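Local coordinates for protein metagenomic carboxyl esterase MGS0156 (Uncultured organism, PDB 5D8M) that probably hydrolyses carboxylic ester bonds, as a metagenomic carboxyl esterase whose chain folds around a central parallel beta-sheet flanked by helices, at residues F107-Y119 with R324-E336. Sequence-based numbering, arbitrary orientation.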
# COMPACT_ATOMS: atom_id res chain seq x y z
N PHE A 107 3.37 -8.67 4.03
CA PHE A 107 3.22 -9.75 3.05
C PHE A 107 3.93 -11.03 3.43
O PHE A 107 4.36 -11.80 2.56
CB PHE A 107 3.69 -9.28 1.66
CG PHE A 107 2.63 -8.51 0.90
CD1 PHE A 107 1.46 -9.15 0.52
CD2 PHE A 107 2.79 -7.17 0.57
CE1 PHE A 107 0.46 -8.46 -0.15
CE2 PHE A 107 1.81 -6.47 -0.11
CZ PHE A 107 0.65 -7.11 -0.48
N ASP A 108 4.08 -11.28 4.73
CA ASP A 108 4.96 -12.38 5.15
C ASP A 108 4.49 -13.73 4.62
O ASP A 108 5.30 -14.56 4.23
CB ASP A 108 5.07 -12.44 6.67
CG ASP A 108 6.42 -12.95 7.14
OD1 ASP A 108 7.46 -12.62 6.51
OD2 ASP A 108 6.43 -13.67 8.16
N ASP A 109 3.17 -13.95 4.65
CA ASP A 109 2.62 -15.22 4.21
C ASP A 109 2.53 -15.33 2.67
O ASP A 109 2.19 -16.39 2.15
CB ASP A 109 1.25 -15.44 4.85
CG ASP A 109 0.24 -14.30 4.56
OD1 ASP A 109 0.59 -13.18 4.06
OD2 ASP A 109 -0.95 -14.55 4.88
N ALA A 110 2.84 -14.25 1.97
CA ALA A 110 2.83 -14.24 0.50
C ALA A 110 4.20 -14.49 -0.16
O ALA A 110 4.29 -14.82 -1.33
CB ALA A 110 2.28 -12.90 -0.01
N ARG A 111 5.27 -14.30 0.60
CA ARG A 111 6.61 -14.39 0.01
C ARG A 111 7.04 -15.80 -0.44
O ARG A 111 7.70 -15.90 -1.47
CB ARG A 111 7.62 -13.79 0.99
CG ARG A 111 7.31 -12.29 1.23
CD ARG A 111 8.17 -11.72 2.33
NE ARG A 111 9.58 -11.67 1.94
CZ ARG A 111 10.57 -11.29 2.75
NH1 ARG A 111 10.31 -10.92 4.01
NH2 ARG A 111 11.83 -11.29 2.31
N PRO A 112 6.65 -16.88 0.28
CA PRO A 112 6.96 -18.19 -0.30
C PRO A 112 6.36 -18.40 -1.70
O PRO A 112 7.03 -18.97 -2.58
CB PRO A 112 6.36 -19.17 0.71
CG PRO A 112 6.43 -18.43 2.02
CD PRO A 112 6.11 -17.01 1.66
N ASP A 113 5.13 -17.94 -1.92
CA ASP A 113 4.49 -18.19 -3.20
C ASP A 113 5.17 -17.41 -4.31
O ASP A 113 5.38 -17.94 -5.39
CB ASP A 113 3.01 -17.84 -3.19
CG ASP A 113 2.39 -17.91 -4.59
OD1 ASP A 113 2.06 -19.04 -5.03
OD2 ASP A 113 2.24 -16.83 -5.24
N VAL A 114 5.53 -16.16 -4.08
CA VAL A 114 6.06 -15.42 -5.22
C VAL A 114 7.49 -15.89 -5.49
O VAL A 114 7.93 -15.90 -6.64
CB VAL A 114 5.98 -13.88 -5.04
CG1 VAL A 114 4.50 -13.44 -4.87
CG2 VAL A 114 6.82 -13.40 -3.87
N GLU A 115 8.20 -16.35 -4.47
CA GLU A 115 9.56 -16.87 -4.66
C GLU A 115 9.57 -18.21 -5.38
O GLU A 115 10.47 -18.51 -6.16
CB GLU A 115 10.27 -16.95 -3.31
CG GLU A 115 10.60 -15.57 -2.78
CD GLU A 115 11.43 -15.58 -1.51
OE1 GLU A 115 11.70 -16.68 -1.00
OE2 GLU A 115 11.81 -14.48 -1.04
N ARG A 116 8.54 -19.02 -5.14
CA ARG A 116 8.36 -20.22 -5.93
C ARG A 116 8.32 -19.88 -7.42
O ARG A 116 8.86 -20.62 -8.26
CB ARG A 116 7.07 -20.92 -5.53
CG ARG A 116 6.44 -21.75 -6.62
CD ARG A 116 5.43 -22.71 -6.02
NE ARG A 116 6.09 -23.64 -5.10
CZ ARG A 116 5.46 -24.43 -4.24
NH1 ARG A 116 4.14 -24.40 -4.14
NH2 ARG A 116 6.16 -25.25 -3.46
N TYR A 117 7.69 -18.76 -7.75
CA TYR A 117 7.49 -18.42 -9.15
C TYR A 117 8.47 -17.39 -9.70
O TYR A 117 8.17 -16.73 -10.70
CB TYR A 117 6.06 -17.95 -9.38
CG TYR A 117 5.10 -19.10 -9.25
CD1 TYR A 117 5.10 -20.12 -10.18
CD2 TYR A 117 4.23 -19.20 -8.17
CE1 TYR A 117 4.24 -21.20 -10.07
CE2 TYR A 117 3.36 -20.28 -8.04
CZ TYR A 117 3.37 -21.27 -8.99
OH TYR A 117 2.50 -22.34 -8.88
N GLY A 118 9.64 -17.29 -9.07
CA GLY A 118 10.79 -16.61 -9.67
C GLY A 118 10.96 -15.16 -9.29
O GLY A 118 11.79 -14.46 -9.87
N TYR A 119 10.17 -14.69 -8.33
CA TYR A 119 10.29 -13.31 -7.89
C TYR A 119 11.01 -13.27 -6.54
O TYR A 119 10.51 -13.81 -5.54
CB TYR A 119 8.90 -12.64 -7.80
CG TYR A 119 8.17 -12.63 -9.13
CD1 TYR A 119 8.50 -11.71 -10.11
CD2 TYR A 119 7.16 -13.57 -9.42
CE1 TYR A 119 7.86 -11.68 -11.35
CE2 TYR A 119 6.51 -13.55 -10.67
CZ TYR A 119 6.87 -12.60 -11.62
OH TYR A 119 6.25 -12.54 -12.85
N ARG A 324 -3.61 -12.64 0.27
CA ARG A 324 -2.37 -11.87 0.02
C ARG A 324 -1.36 -12.56 -0.93
O ARG A 324 -0.80 -11.87 -1.80
CB ARG A 324 -1.69 -11.52 1.38
CG ARG A 324 -2.52 -10.52 2.24
CD ARG A 324 -1.89 -10.29 3.62
NE ARG A 324 -1.97 -11.49 4.47
CZ ARG A 324 -3.01 -11.77 5.25
NH1 ARG A 324 -3.02 -12.87 5.98
NH2 ARG A 324 -4.04 -10.94 5.29
N PRO A 325 -1.14 -13.89 -0.82
CA PRO A 325 -0.19 -14.49 -1.77
C PRO A 325 -0.63 -14.34 -3.21
O PRO A 325 0.19 -13.99 -4.06
CB PRO A 325 -0.19 -15.98 -1.38
CG PRO A 325 -0.58 -15.97 0.10
CD PRO A 325 -1.61 -14.89 0.17
N ALA A 326 -1.92 -14.58 -3.48
CA ALA A 326 -2.42 -14.43 -4.84
C ALA A 326 -2.30 -12.99 -5.29
O ALA A 326 -1.93 -12.72 -6.45
CB ALA A 326 -3.84 -14.90 -4.93
N LEU A 327 -2.60 -12.06 -4.38
CA LEU A 327 -2.51 -10.63 -4.69
C LEU A 327 -1.09 -10.23 -5.06
O LEU A 327 -0.89 -9.54 -6.06
CB LEU A 327 -2.98 -9.77 -3.50
CG LEU A 327 -3.04 -8.25 -3.74
CD1 LEU A 327 -4.24 -7.85 -4.65
CD2 LEU A 327 -3.12 -7.49 -2.39
N LEU A 328 -0.10 -10.65 -4.26
CA LEU A 328 1.28 -10.28 -4.50
C LEU A 328 1.81 -10.93 -5.79
O LEU A 328 2.52 -10.30 -6.56
CB LEU A 328 2.17 -10.68 -3.32
CG LEU A 328 3.61 -10.16 -3.34
CD1 LEU A 328 3.62 -8.62 -3.30
CD2 LEU A 328 4.42 -10.74 -2.16
N GLU A 329 1.46 -12.20 -6.02
CA GLU A 329 1.82 -12.85 -7.26
C GLU A 329 1.19 -12.16 -8.48
O GLU A 329 1.85 -11.96 -9.50
CB GLU A 329 1.45 -14.33 -7.22
CG GLU A 329 2.04 -15.10 -8.40
CD GLU A 329 1.51 -16.52 -8.55
OE1 GLU A 329 1.14 -17.16 -7.52
OE2 GLU A 329 1.43 -16.99 -9.71
N ALA A 330 -0.09 -11.78 -8.38
CA ALA A 330 -0.74 -11.05 -9.47
C ALA A 330 -0.04 -9.72 -9.73
O ALA A 330 0.17 -9.33 -10.89
CB ALA A 330 -2.25 -10.83 -9.16
N ILE A 331 0.32 -9.02 -8.66
CA ILE A 331 1.05 -7.77 -8.80
C ILE A 331 2.35 -8.00 -9.59
O ILE A 331 2.59 -7.32 -10.58
CB ILE A 331 1.38 -7.15 -7.43
CG1 ILE A 331 0.11 -6.61 -6.76
CG2 ILE A 331 2.50 -6.07 -7.53
CD1 ILE A 331 0.33 -6.33 -5.28
N ALA A 332 3.17 -8.96 -9.14
CA ALA A 332 4.44 -9.28 -9.81
C ALA A 332 4.25 -9.63 -11.28
O ALA A 332 5.03 -9.20 -12.11
CB ALA A 332 5.16 -10.45 -9.08
N ARG A 333 3.25 -10.44 -11.59
CA ARG A 333 3.02 -10.88 -12.96
C ARG A 333 2.49 -9.74 -13.84
O ARG A 333 2.86 -9.66 -15.01
CB ARG A 333 2.06 -12.08 -13.01
CG ARG A 333 2.68 -13.35 -12.40
CD ARG A 333 1.94 -14.57 -12.89
NE ARG A 333 2.27 -15.79 -12.15
CZ ARG A 333 3.25 -16.62 -12.47
NH1 ARG A 333 4.04 -16.38 -13.53
NH2 ARG A 333 3.44 -17.71 -11.74
N TYR A 334 1.64 -8.88 -13.27
CA TYR A 334 1.10 -7.73 -14.03
C TYR A 334 2.25 -6.79 -14.38
O TYR A 334 2.38 -6.35 -15.53
CB TYR A 334 0.02 -6.96 -13.23
CG TYR A 334 -0.63 -5.85 -14.05
CD1 TYR A 334 0.04 -4.65 -14.29
CD2 TYR A 334 -1.90 -6.02 -14.59
CE1 TYR A 334 -0.54 -3.65 -15.06
CE2 TYR A 334 -2.48 -5.01 -15.36
CZ TYR A 334 -1.79 -3.83 -15.59
OH TYR A 334 -2.35 -2.84 -16.36
N VAL A 335 3.08 -6.46 -13.40
CA VAL A 335 4.16 -5.50 -13.64
C VAL A 335 5.20 -6.07 -14.60
O VAL A 335 5.62 -5.37 -15.55
CB VAL A 335 4.83 -5.06 -12.31
CG1 VAL A 335 6.01 -4.12 -12.58
CG2 VAL A 335 3.81 -4.36 -11.42
N GLU A 336 5.59 -7.33 -14.42
CA GLU A 336 6.50 -7.95 -15.38
C GLU A 336 5.94 -7.92 -16.80
O GLU A 336 6.65 -7.62 -17.76
CB GLU A 336 6.82 -9.40 -15.00
CG GLU A 336 7.71 -10.08 -16.06
CD GLU A 336 8.05 -11.53 -15.73
OE1 GLU A 336 7.94 -11.93 -14.54
OE2 GLU A 336 8.43 -12.26 -16.67
O HOH W 1 5.09 -13.90 -14.85
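Ala110, set against Pro325, marks the tight end of a buried helix-helix packing beside the parallel sheet, in which the short helix 111-116 rides on the last helix, 324-338; the axes of 111-116 and 324-336 run roughly the same way at -36°, 8.6 Å apart. Ala110 CB lies 3.4 Å from Pro325 CA, a closeness that two small or compact side chains permit. Flanking this point, Arg324 grips Asp109 side-on: NE reaches OD1 at 3.1 Å in a nearly straight bond using the syn lone pair, while NH1 meets OD2, the two flat groups lying nearly coplanar; Arg324 NH2 hydrogen-bonds the carbonyl oxygens of Asn320 and Ala301. Leu328 fills the middle, its CG against Val114 CG1, its CD2 on Ala110 CB and its CD1 over the centre of the Phe107 ring. Beyond the Schellman motif that ends the short helix, with Gly118 as its C-prime residue, Tyr119 lays its ring face over Ala332 CB, 3.5 Å from the centroid, and its hydroxyl gives a very short bond of 2.5 Å to Glu336 OE1 while accepting from a water that also serves Arg333. A buried acidic pair sits between: Asp113 OD2 approaches Glu329 OE1 to 2.6 Å, so one acid probably carries a proton. Glu329, its CG anti to the backbone N (chi1 -169°), extends to place OE2 where Arg333 NE and NH2 both hold it, and Arg333 NH2 also lies over the Tyr117 ring. His48, from helix 34-48, hydrogen-bonds Glu329 OE1, while strand 87-92 receives Leu328 and Tyr119, and strand 244-248 receives Leu327, so the helix pair is packed onto the parallel sheet.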